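Local coordinates for protein putative metalloprotease II (Bacteroides fragilis, PDB 4ON1) that probably works as an extracellular zinc-dependent endopeptidase of the fragilysin type, encoded by a bacterial pathogenicity island, at residues 205-210 with 218-223; 261-266 with 298-303; 285-290 with 330-335. All blocks are in the same frame, centred on the assembly; numbering follows the deposited sequence.

Interaction 1 (205-210 with 218-223); sequences FMLIKE and HDITSQ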
loop_
_atom_site.group_PDB
_atom_site.type_symbol
_atom_site.label_atom_id
_atom_site.label_comp_id
_atom_site.label_asym_id
_atom_site.label_seq_id
_atom_site.Cartn_x
_atom_site.Cartn_y
_atom_site.Cartn_z
ATOM N N PHE A 205 1.962 -1.691 -12.431
ATOM C CA PHE A 205 1.557 -0.372 -11.955
ATOM C C PHE A 205 2.752 0.559 -11.865
ATOM O O PHE A 205 3.765 0.216 -11.244
ATOM C CB PHE A 205 0.875 -0.464 -10.588
ATOM C CG PHE A 205 -0.409 -1.217 -10.616
ATOM C CD1 PHE A 205 -1.575 -0.606 -11.057
ATOM C CD2 PHE A 205 -0.451 -2.550 -10.230
ATOM C CE1 PHE A 205 -2.763 -1.310 -11.097
ATOM C CE2 PHE A 205 -1.637 -3.264 -10.269
ATOM C CZ PHE A 205 -2.796 -2.641 -10.698
ATOM N N MET A 206 2.633 1.729 -12.489
ATOM C CA MET A 206 3.668 2.747 -12.392
ATOM C C MET A 206 3.295 3.721 -11.288
ATOM O O MET A 206 2.353 4.505 -11.417
ATOM C CB MET A 206 3.847 3.479 -13.723
ATOM C CG MET A 206 4.127 2.571 -14.918
ATOM S SD MET A 206 5.770 1.822 -14.821
ATOM C CE MET A 206 6.784 3.244 -15.254
ATOM N N LEU A 207 4.028 3.649 -10.183
ATOM C CA LEU A 207 3.711 4.457 -9.017
ATOM C C LEU A 207 4.638 5.660 -8.983
ATOM O O LEU A 207 5.843 5.534 -8.763
ATOM C CB LEU A 207 3.826 3.622 -7.744
ATOM C CG LEU A 207 3.016 2.319 -7.775
ATOM C CD1 LEU A 207 3.192 1.546 -6.492
ATOM C CD2 LEU A 207 1.551 2.605 -7.989
ATOM N N ILE A 208 4.071 6.832 -9.224
ATOM C CA ILE A 208 4.878 8.021 -9.433
ATOM C C ILE A 208 4.829 8.916 -8.205
ATOM O O ILE A 208 3.764 9.404 -7.834
ATOM C CB ILE A 208 4.397 8.815 -10.664
ATOM C CG1 ILE A 208 4.282 7.898 -11.893
ATOM C CG2 ILE A 208 5.346 9.976 -10.946
ATOM C CD1 ILE A 208 5.596 7.176 -12.265
ATOM N N LYS A 209 5.976 9.119 -7.565
ATOM C CA LYS A 209 6.032 9.976 -6.376
ATOM C C LYS A 209 5.981 11.439 -6.763
ATOM O O LYS A 209 6.834 11.916 -7.509
ATOM C CB LYS A 209 7.299 9.699 -5.553
ATOM C CG LYS A 209 7.351 8.275 -5.014
ATOM C CD LYS A 209 8.723 7.921 -4.458
ATOM C CE LYS A 209 9.017 8.692 -3.185
ATOM N NZ LYS A 209 10.314 8.263 -2.595
ATOM N N GLU A 210 4.974 12.145 -6.257
ATOM C CA GLU A 210 4.859 13.586 -6.470
ATOM C C GLU A 210 6.083 14.279 -5.876
ATOM O O GLU A 210 6.515 13.956 -4.769
ATOM C CB GLU A 210 3.566 14.124 -5.847
ATOM C CG GLU A 210 3.384 15.643 -5.939
ATOM C CD GLU A 210 2.102 16.126 -5.261
ATOM O OE1 GLU A 210 1.029 15.520 -5.491
ATOM O OE2 GLU A 210 2.173 17.099 -4.483
ATOM N N HIS A 218 8.254 3.507 3.161
ATOM C CA HIS A 218 7.549 2.354 3.714
ATOM C C HIS A 218 6.031 2.472 3.568
ATOM O O HIS A 218 5.333 1.464 3.517
ATOM C CB HIS A 218 7.899 2.165 5.190
ATOM C CG HIS A 218 7.304 3.207 6.077
ATOM N ND1 HIS A 218 7.875 4.450 6.251
ATOM C CD2 HIS A 218 6.167 3.205 6.813
ATOM C CE1 HIS A 218 7.126 5.162 7.072
ATOM N NE2 HIS A 218 6.080 4.431 7.426
ATOM N N ASP A 219 5.512 3.696 3.538
ATOM C CA ASP A 219 4.081 3.886 3.298
ATOM C C ASP A 219 3.680 3.402 1.904
ATOM O O ASP A 219 2.647 2.758 1.735
ATOM C CB ASP A 219 3.682 5.358 3.456
ATOM C CG ASP A 219 3.479 5.757 4.907
ATOM O OD1 ASP A 219 3.125 4.879 5.727
ATOM O OD2 ASP A 219 3.658 6.952 5.225
ATOM N N ILE A 220 4.503 3.713 0.909
ATOM C CA ILE A 220 4.210 3.307 -0.462
ATOM C C ILE A 220 4.104 1.790 -0.564
ATOM O O ILE A 220 3.161 1.261 -1.159
ATOM C CB ILE A 220 5.280 3.833 -1.435
ATOM C CG1 ILE A 220 5.278 5.365 -1.416
ATOM C CG2 ILE A 220 5.020 3.333 -2.849
ATOM C CD1 ILE A 220 6.415 5.997 -2.205
ATOM N N THR A 221 5.068 1.083 0.018
ATOM C CA THR A 221 5.054 -0.371 -0.078
ATOM C C THR A 221 4.014 -0.977 0.870
ATOM O O THR A 221 3.514 -2.066 0.616
ATOM C CB THR A 221 6.442 -0.968 0.175
ATOM O OG1 THR A 221 6.989 -0.435 1.386
ATOM C CG2 THR A 221 7.376 -0.612 -1.007
ATOM N N SER A 222 3.665 -0.271 1.945
ATOM C CA SER A 222 2.523 -0.702 2.761
ATOM C C SER A 222 1.216 -0.588 1.969
ATOM O O SER A 222 0.361 -1.468 2.058
ATOM C CB SER A 222 2.410 0.113 4.054
ATOM O OG SER A 222 3.500 -0.143 4.919
ATOM N N GLN A 223 1.064 0.484 1.191
ATOM C CA GLN A 223 -0.101 0.616 0.312
ATOM C C GLN A 223 -0.128 -0.497 -0.736
ATOM O O GLN A 223 -1.190 -1.033 -1.064
ATOM C CB GLN A 223 -0.107 1.971 -0.392
ATOM C CG GLN A 223 -0.267 3.187 0.524
ATOM C CD GLN A 223 -1.719 3.479 0.849
ATOM O OE1 GLN A 223 -2.620 3.066 0.120
ATOM N NE2 GLN A 223 -1.951 4.222 1.926
#

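Interaction 2 (261-266 with 298-303); sequences SALESF and FGYASG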
loop_
_atom_site.group_PDB
_atom_site.type_symbol
_atom_site.label_atom_id
_atom_site.label_comp_id
_atom_site.label_asym_id
_atom_site.label_seq_id
_atom_site.Cartn_x
_atom_site.Cartn_y
_atom_site.Cartn_z
ATOM N N SER A 261 -8.611 18.419 -11.574
ATOM C CA SER A 261 -7.512 19.210 -12.108
ATOM C C SER A 261 -6.167 18.543 -11.838
ATOM O O SER A 261 -5.289 18.514 -12.707
ATOM C CB SER A 261 -7.523 20.612 -11.503
ATOM O OG SER A 261 -8.840 21.116 -11.450
ATOM N N ALA A 262 -6.004 18.017 -10.626
ATOM C CA ALA A 262 -4.754 17.362 -10.239
ATOM C C ALA A 262 -4.471 16.128 -11.095
ATOM O O ALA A 262 -3.337 15.886 -11.503
ATOM C CB ALA A 262 -4.784 16.990 -8.766
ATOM N N LEU A 263 -5.501 15.338 -11.365
ATOM C CA LEU A 263 -5.323 14.154 -12.205
ATOM C C LEU A 263 -4.933 14.540 -13.632
ATOM O O LEU A 263 -3.982 13.992 -14.203
ATOM C CB LEU A 263 -6.605 13.320 -12.241
ATOM C CG LEU A 263 -6.507 12.064 -13.110
ATOM C CD1 LEU A 263 -5.389 11.157 -12.611
ATOM C CD2 LEU A 263 -7.828 11.324 -13.133
ATOM N N GLU A 264 -5.671 15.491 -14.199
ATOM C CA GLU A 264 -5.402 15.978 -15.550
ATOM C C GLU A 264 -3.995 16.557 -15.651
ATOM O O GLU A 264 -3.279 16.316 -16.622
ATOM C CB GLU A 264 -6.438 17.038 -15.954
ATOM C CG GLU A 264 -7.827 16.462 -16.215
ATOM C CD GLU A 264 -8.844 17.517 -16.622
ATOM O OE1 GLU A 264 -8.432 18.659 -16.923
ATOM O OE2 GLU A 264 -10.058 17.207 -16.626
ATOM N N SER A 265 -3.600 17.310 -14.632
ATOM C CA SER A 265 -2.262 17.882 -14.593
ATOM C C SER A 265 -1.223 16.766 -14.529
ATOM O O SER A 265 -0.170 16.849 -15.160
ATOM C CB SER A 265 -2.120 18.832 -13.399
ATOM O OG SER A 265 -0.788 19.296 -13.268
ATOM N N PHE A 266 -1.534 15.719 -13.773
ATOM C CA PHE A 266 -0.670 14.544 -13.688
ATOM C C PHE A 266 -0.492 13.892 -15.055
ATOM O O PHE A 266 0.625 13.578 -15.468
ATOM C CB PHE A 266 -1.245 13.529 -12.696
ATOM C CG PHE A 266 -0.423 12.263 -12.555
ATOM C CD1 PHE A 266 -1.042 11.018 -12.545
ATOM C CD2 PHE A 266 0.957 12.322 -12.428
ATOM C CE1 PHE A 266 -0.303 9.851 -12.400
ATOM C CE2 PHE A 266 1.712 11.156 -12.285
ATOM C CZ PHE A 266 1.081 9.918 -12.269
ATOM N N PHE A 298 -9.114 11.581 -0.806
ATOM C CA PHE A 298 -7.949 10.761 -0.477
ATOM C C PHE A 298 -7.330 10.133 -1.716
ATOM O O PHE A 298 -6.154 9.766 -1.722
ATOM C CB PHE A 298 -8.332 9.654 0.508
ATOM C CG PHE A 298 -9.171 10.131 1.657
ATOM C CD1 PHE A 298 -8.887 11.334 2.285
ATOM C CD2 PHE A 298 -10.241 9.376 2.106
ATOM C CE1 PHE A 298 -9.665 11.780 3.345
ATOM C CE2 PHE A 298 -11.020 9.812 3.164
ATOM C CZ PHE A 298 -10.728 11.018 3.783
ATOM N N GLY A 299 -8.137 9.999 -2.760
ATOM C CA GLY A 299 -7.699 9.381 -3.996
ATOM C C GLY A 299 -8.720 9.668 -5.073
ATOM O O GLY A 299 -9.850 10.052 -4.773
ATOM N N TYR A 300 -8.326 9.503 -6.330
ATOM C CA TYR A 300 -9.225 9.768 -7.444
ATOM C C TYR A 300 -8.760 9.012 -8.673
ATOM O O TYR A 300 -7.597 9.107 -9.058
ATOM C CB TYR A 300 -9.304 11.270 -7.733
ATOM C CG TYR A 300 -10.320 11.645 -8.798
ATOM C CD1 TYR A 300 -11.674 11.721 -8.506
ATOM C CD2 TYR A 300 -9.911 11.934 -10.092
ATOM C CE1 TYR A 300 -12.594 12.068 -9.482
ATOM C CE2 TYR A 300 -10.811 12.276 -11.069
ATOM C CZ TYR A 300 -12.151 12.344 -10.762
ATOM O OH TYR A 300 -13.040 12.698 -11.748
ATOM N N ALA A 301 -9.676 8.259 -9.276
ATOM C CA ALA A 301 -9.358 7.424 -10.432
ATOM C C ALA A 301 -9.923 8.019 -11.713
ATOM O O ALA A 301 -11.004 8.616 -11.704
ATOM C CB ALA A 301 -9.897 6.009 -10.221
ATOM N N SER A 302 -9.205 7.841 -12.820
ATOM C CA SER A 302 -9.612 8.425 -14.100
ATOM C C SER A 302 -10.910 7.833 -14.629
ATOM O O SER A 302 -11.597 8.462 -15.427
ATOM C CB SER A 302 -8.513 8.263 -15.148
ATOM O OG SER A 302 -8.269 6.905 -15.418
ATOM N N GLY A 303 -11.216 6.603 -14.227
ATOM C CA GLY A 303 -12.444 5.955 -14.643
ATOM C C GLY A 303 -12.646 4.624 -13.939
ATOM O O GLY A 303 -11.760 4.116 -13.260
#

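Interaction 3 (285-290 with 330-335); sequences ILLRDG and YTLAHE. With ZN (zinc ion), chain C.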
loop_
_atom_site.group_PDB
_atom_site.type_symbol
_atom_site.label_atom_id
_atom_site.label_comp_id
_atom_site.label_asym_id
_atom_site.label_seq_id
_atom_site.Cartn_x
_atom_site.Cartn_y
_atom_site.Cartn_z
ATOM N N ILE A 285 -0.169 5.899 -11.170
ATOM C CA ILE A 285 -0.771 6.523 -10.002
ATOM C C ILE A 285 0.190 7.504 -9.341
ATOM O O ILE A 285 1.328 7.154 -9.023
ATOM C CB ILE A 285 -1.234 5.471 -8.975
ATOM C CG1 ILE A 285 -2.277 4.544 -9.602
ATOM C CG2 ILE A 285 -1.877 6.145 -7.770
ATOM C CD1 ILE A 285 -1.747 3.166 -9.886
ATOM N N LEU A 286 -0.272 8.742 -9.158
ATOM C CA LEU A 286 0.516 9.774 -8.485
ATOM C C LEU A 286 0.362 9.670 -6.973
ATOM O O LEU A 286 -0.762 9.615 -6.459
ATOM C CB LEU A 286 0.087 11.171 -8.951
ATOM C CG LEU A 286 0.863 12.348 -8.355
ATOM C CD1 LEU A 286 2.297 12.362 -8.877
ATOM C CD2 LEU A 286 0.167 13.670 -8.671
ATOM N N LEU A 287 1.487 9.677 -6.261
ATOM C CA LEU A 287 1.473 9.482 -4.817
ATOM C C LEU A 287 1.980 10.691 -4.031
ATOM O O LEU A 287 3.047 11.239 -4.318
ATOM C CB LEU A 287 2.316 8.253 -4.445
ATOM C CG LEU A 287 1.937 6.926 -5.118
ATOM C CD1 LEU A 287 2.858 5.799 -4.635
ATOM C CD2 LEU A 287 0.498 6.588 -4.812
ATOM N N ARG A 288 1.211 11.093 -3.023
ATOM C CA ARG A 288 1.635 12.134 -2.090
ATOM C C ARG A 288 1.254 11.711 -0.688
ATOM O O ARG A 288 0.402 10.836 -0.514
ATOM C CB ARG A 288 0.991 13.477 -2.421
ATOM C CG ARG A 288 -0.532 13.422 -2.364
ATOM C CD ARG A 288 -1.157 14.794 -2.199
ATOM N NE ARG A 288 -0.647 15.762 -3.167
ATOM C CZ ARG A 288 -1.131 16.992 -3.311
ATOM N NH1 ARG A 288 -2.154 17.392 -2.566
ATOM N NH2 ARG A 288 -0.601 17.814 -4.206
ATOM N N ASP A 289 1.884 12.305 0.318
ATOM C CA ASP A 289 1.509 11.964 1.680
ATOM C C ASP A 289 0.164 12.587 2.046
ATOM O O ASP A 289 -0.610 12.005 2.801
ATOM C CB ASP A 289 2.568 12.412 2.675
ATOM C CG ASP A 289 2.233 11.988 4.081
ATOM O OD1 ASP A 289 1.906 12.860 4.906
ATOM O OD2 ASP A 289 2.267 10.773 4.352
ATOM N N GLY A 290 -0.102 13.771 1.501
ATOM C CA GLY A 290 -1.290 14.529 1.835
ATOM C C GLY A 290 -2.540 14.129 1.075
ATOM O O GLY A 290 -2.683 12.993 0.629
ATOM N N TYR A 330 -5.565 1.874 2.751
ATOM C CA TYR A 330 -6.033 1.032 1.652
ATOM C C TYR A 330 -6.477 1.855 0.446
ATOM O O TYR A 330 -7.147 1.342 -0.456
ATOM C CB TYR A 330 -7.183 0.137 2.129
ATOM C CG TYR A 330 -6.844 -0.649 3.372
ATOM C CD1 TYR A 330 -5.584 -1.212 3.536
ATOM C CD2 TYR A 330 -7.769 -0.795 4.396
ATOM C CE1 TYR A 330 -5.260 -1.922 4.678
ATOM C CE2 TYR A 330 -7.459 -1.501 5.544
ATOM C CZ TYR A 330 -6.204 -2.064 5.674
ATOM O OH TYR A 330 -5.886 -2.769 6.806
ATOM N N THR A 331 -6.110 3.135 0.442
ATOM C CA THR A 331 -6.612 4.064 -0.567
ATOM C C THR A 331 -6.086 3.726 -1.950
ATOM O O THR A 331 -6.818 3.812 -2.941
ATOM C CB THR A 331 -6.245 5.515 -0.223
ATOM O OG1 THR A 331 -6.882 5.868 1.002
ATOM C CG2 THR A 331 -6.710 6.474 -1.316
ATOM N N LEU A 332 -4.822 3.327 -2.025
ATOM C CA LEU A 332 -4.263 2.919 -3.303
ATOM C C LEU A 332 -5.015 1.695 -3.838
ATOM O O LEU A 332 -5.409 1.651 -5.007
ATOM C CB LEU A 332 -2.764 2.618 -3.174
ATOM C CG LEU A 332 -2.101 2.171 -4.479
ATOM C CD1 LEU A 332 -2.243 3.249 -5.562
ATOM C CD2 LEU A 332 -0.629 1.799 -4.270
ATOM N N ALA A 333 -5.235 0.710 -2.973
ATOM C CA ALA A 333 -5.937 -0.500 -3.385
ATOM C C ALA A 333 -7.363 -0.186 -3.828
ATOM O O ALA A 333 -7.879 -0.793 -4.771
ATOM C CB ALA A 333 -5.945 -1.523 -2.250
ATOM N N HIS A 334 -7.997 0.750 -3.129
ATOM C CA HIS A 334 -9.361 1.176 -3.449
ATOM C C HIS A 334 -9.427 1.823 -4.842
ATOM O O HIS A 334 -10.255 1.448 -5.675
ATOM C CB HIS A 334 -9.870 2.142 -2.369
ATOM C CG HIS A 334 -11.270 2.627 -2.585
ATOM N ND1 HIS A 334 -12.347 2.125 -1.886
ATOM C CD2 HIS A 334 -11.768 3.587 -3.405
ATOM C CE1 HIS A 334 -13.447 2.742 -2.273
ATOM N NE2 HIS A 334 -13.127 3.636 -3.193
ATOM N N GLU A 335 -8.542 2.780 -5.100
ATOM C CA GLU A 335 -8.494 3.436 -6.408
ATOM C C GLU A 335 -8.226 2.427 -7.520
ATOM O O GLU A 335 -8.871 2.453 -8.567
ATOM C CB GLU A 335 -7.425 4.534 -6.422
HETATM ZN ZN ZN C . -14.232 4.832 -4.380
#

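Interaction 1 (205-210 with 218-223)
In the helical turn that presses Ile220 against Lys209, the carbonyl oxygen His218 O is held twice by one residue. Ser222 OG donates to His218 O at 2.8 Å, and Ser222 N supplies the ordinary helix bond to His218 O at 2.9 Å. The two reach the oxygen from opposite faces of the carbonyl plane, the hydroxyl tilted 33° from it. Serine suits the place because its short arm can fold back on its own helix and bury its polar end. The contact itself is apolar. Ile220 leads with its longer branch: CG1 lies anti to the carbonyl carbon (chi1 -62°) and the arm runs on extended, carrying CD1 to the aliphatic part of Lys209. Lys209 crosses it at about a right angle, with Lys209 CG 3.7 Å and Lys209 CE 3.9 Å from Ile220 CD1. Lysine fits this border because its methylenes can cover isoleucine while its amine makes a long, weak ion pair with Asp248. The other branch is looser, Ile220 CG2 to Leu207 CD1 being 4.5 Å. Beta-branched Ile220 thus serves two strand residues at once. Strand 201-209 runs parallel to both of its neighbours, strands 240-248 and 284-288, and Ile220 also touches Ile246 and Leu287 on them. Helix 217-230 therefore packs on this sheet, while His218 is hydrogen-bonded to Tyr109 of strand 102-109 and Tyr122 of helix 112-126.

Interaction 2 (261-266 with 298-303)
Leu263 comes to Tyr300 at the edge of the phenol ring, near the ring plane, and not over its face. The methyl CD2 does the touching: Leu263 CD2 lies 3.7 Å from Tyr300 CD2 and about as far from Tyr300 CE2, so it rests against the CD2-CE2 edge. Leu263 CB backs this up from farther off, 4.2 Å from the same Tyr300 CD2. Both side chains take the extended first torsion. In Leu263, CG is anti to the backbone N (chi1 180°), which sends the branched end straight off helix 259-271. In Tyr300 a like setting (chi1 -175°) swings the ring across toward that helix, where the side chain also touches Glu259 and Val260.

The same Leu263 CD2 packs against the strand's end, 3.5 Å from Ser302 CA and 3.7 Å from Ser302 CB. A forked leucine suits this role, since one methyl can fill the angle between an aromatic edge and a backbone. Strand 299-301 runs antiparallel to strand 319-323, as the edge strand beside the active-site cleft does in metzincin peptidases, and helix 259-271 covers one side of it. The alternation of the strand then separates the two faces. Tyr300 points toward the helix, whereas Ala301 points away, to His338 and Leu339 of helix 331-340; a small alanine suits a position so near a zinc ligand. The backbone of Ala301 is also hydrogen-bonded to that of Asp176, another zinc ligand.

Ser302 turns only its carbon side to the leucine. Its OG is hydrogen-bonded with Glu317 O and Ala319 N, which ties the end of strand 299-301 to the start of strand 319-323.

Interaction 3 (285-290 with 330-335)
Leu332 and Ile285 join the start of the zinc-binding helix 331-340, which carries the first part of the extended HExxHxxGxxH motif of metzincins, to the central strand 284-288. The closest approach is methyl to methyl, with Leu332 CD1 3.7 Å from Ile285 CG2. The two side chains meet at a slant, and Leu332 CD1 also stands 4.2 Å from Ile285 CB, so it leans against the branch point as well. A second strand residue reaches in with its end: Leu287 CD2 comes within 4.4 Å of Leu332 CD1. Leu332 arrives there with CG anti to its backbone N (chi1 180°), its fork directed away from the helix axis, and this one methyl therefore meets both strand residues. Branched aliphatic residues suit this buried layer, where bulk must be filled without polar partners.

Around these three lies a second shell. Ile285 and Leu287 alternate along the strand with Leu286, which faces the other way, and both also touch Leu207 of the neighbouring strand 201-209. Leu332 in turn packs on Val227 of helix 217-230. N-H groups of the first turn lack a preceding helical turn to bond to, and Gln223 OE1, from that same helix 217-230, accepts from Leu332 N. A glutamine suits this place because its amide oxygen can take the part of the missing carbonyl.

Two residues beyond Leu332, His334 projects from another side of the helix to the metal, joined there by Asp176, His338 and His344. The hydrogen bond of His334 ND1 to Leu351 O helps fix the rotation of the imidazole, while His334 NE2 binds the zinc ion at 2.0 Å.

The three contacts lie on the sheet that contains strands 201-209, 284-288, 319-323 and 299-301. Interactions 1 and 3 are close, their centres about 8 Å apart, because strands 201-209 and 284-288 are hydrogen-bonded neighbours. Interaction 2 is centred about 11 Å from interaction 3 and 15 Å from interaction 1. Along the chain interaction 1 closes first, and interactions 2 and 3 then alternate their segments. Helices 217-230 and 331-340 pack on the sheet in interactions 1 and 3, helix 259-271 in interaction 2. Phe266 touches Ile208 and Leu286. Interaction 3 carries the ligand His334 and interaction 2 places Ala301 beside His338, while interaction 1 lies away from the metal. Asp176 as a zinc ligand is consistent with a latent precursor, as in fragilysin.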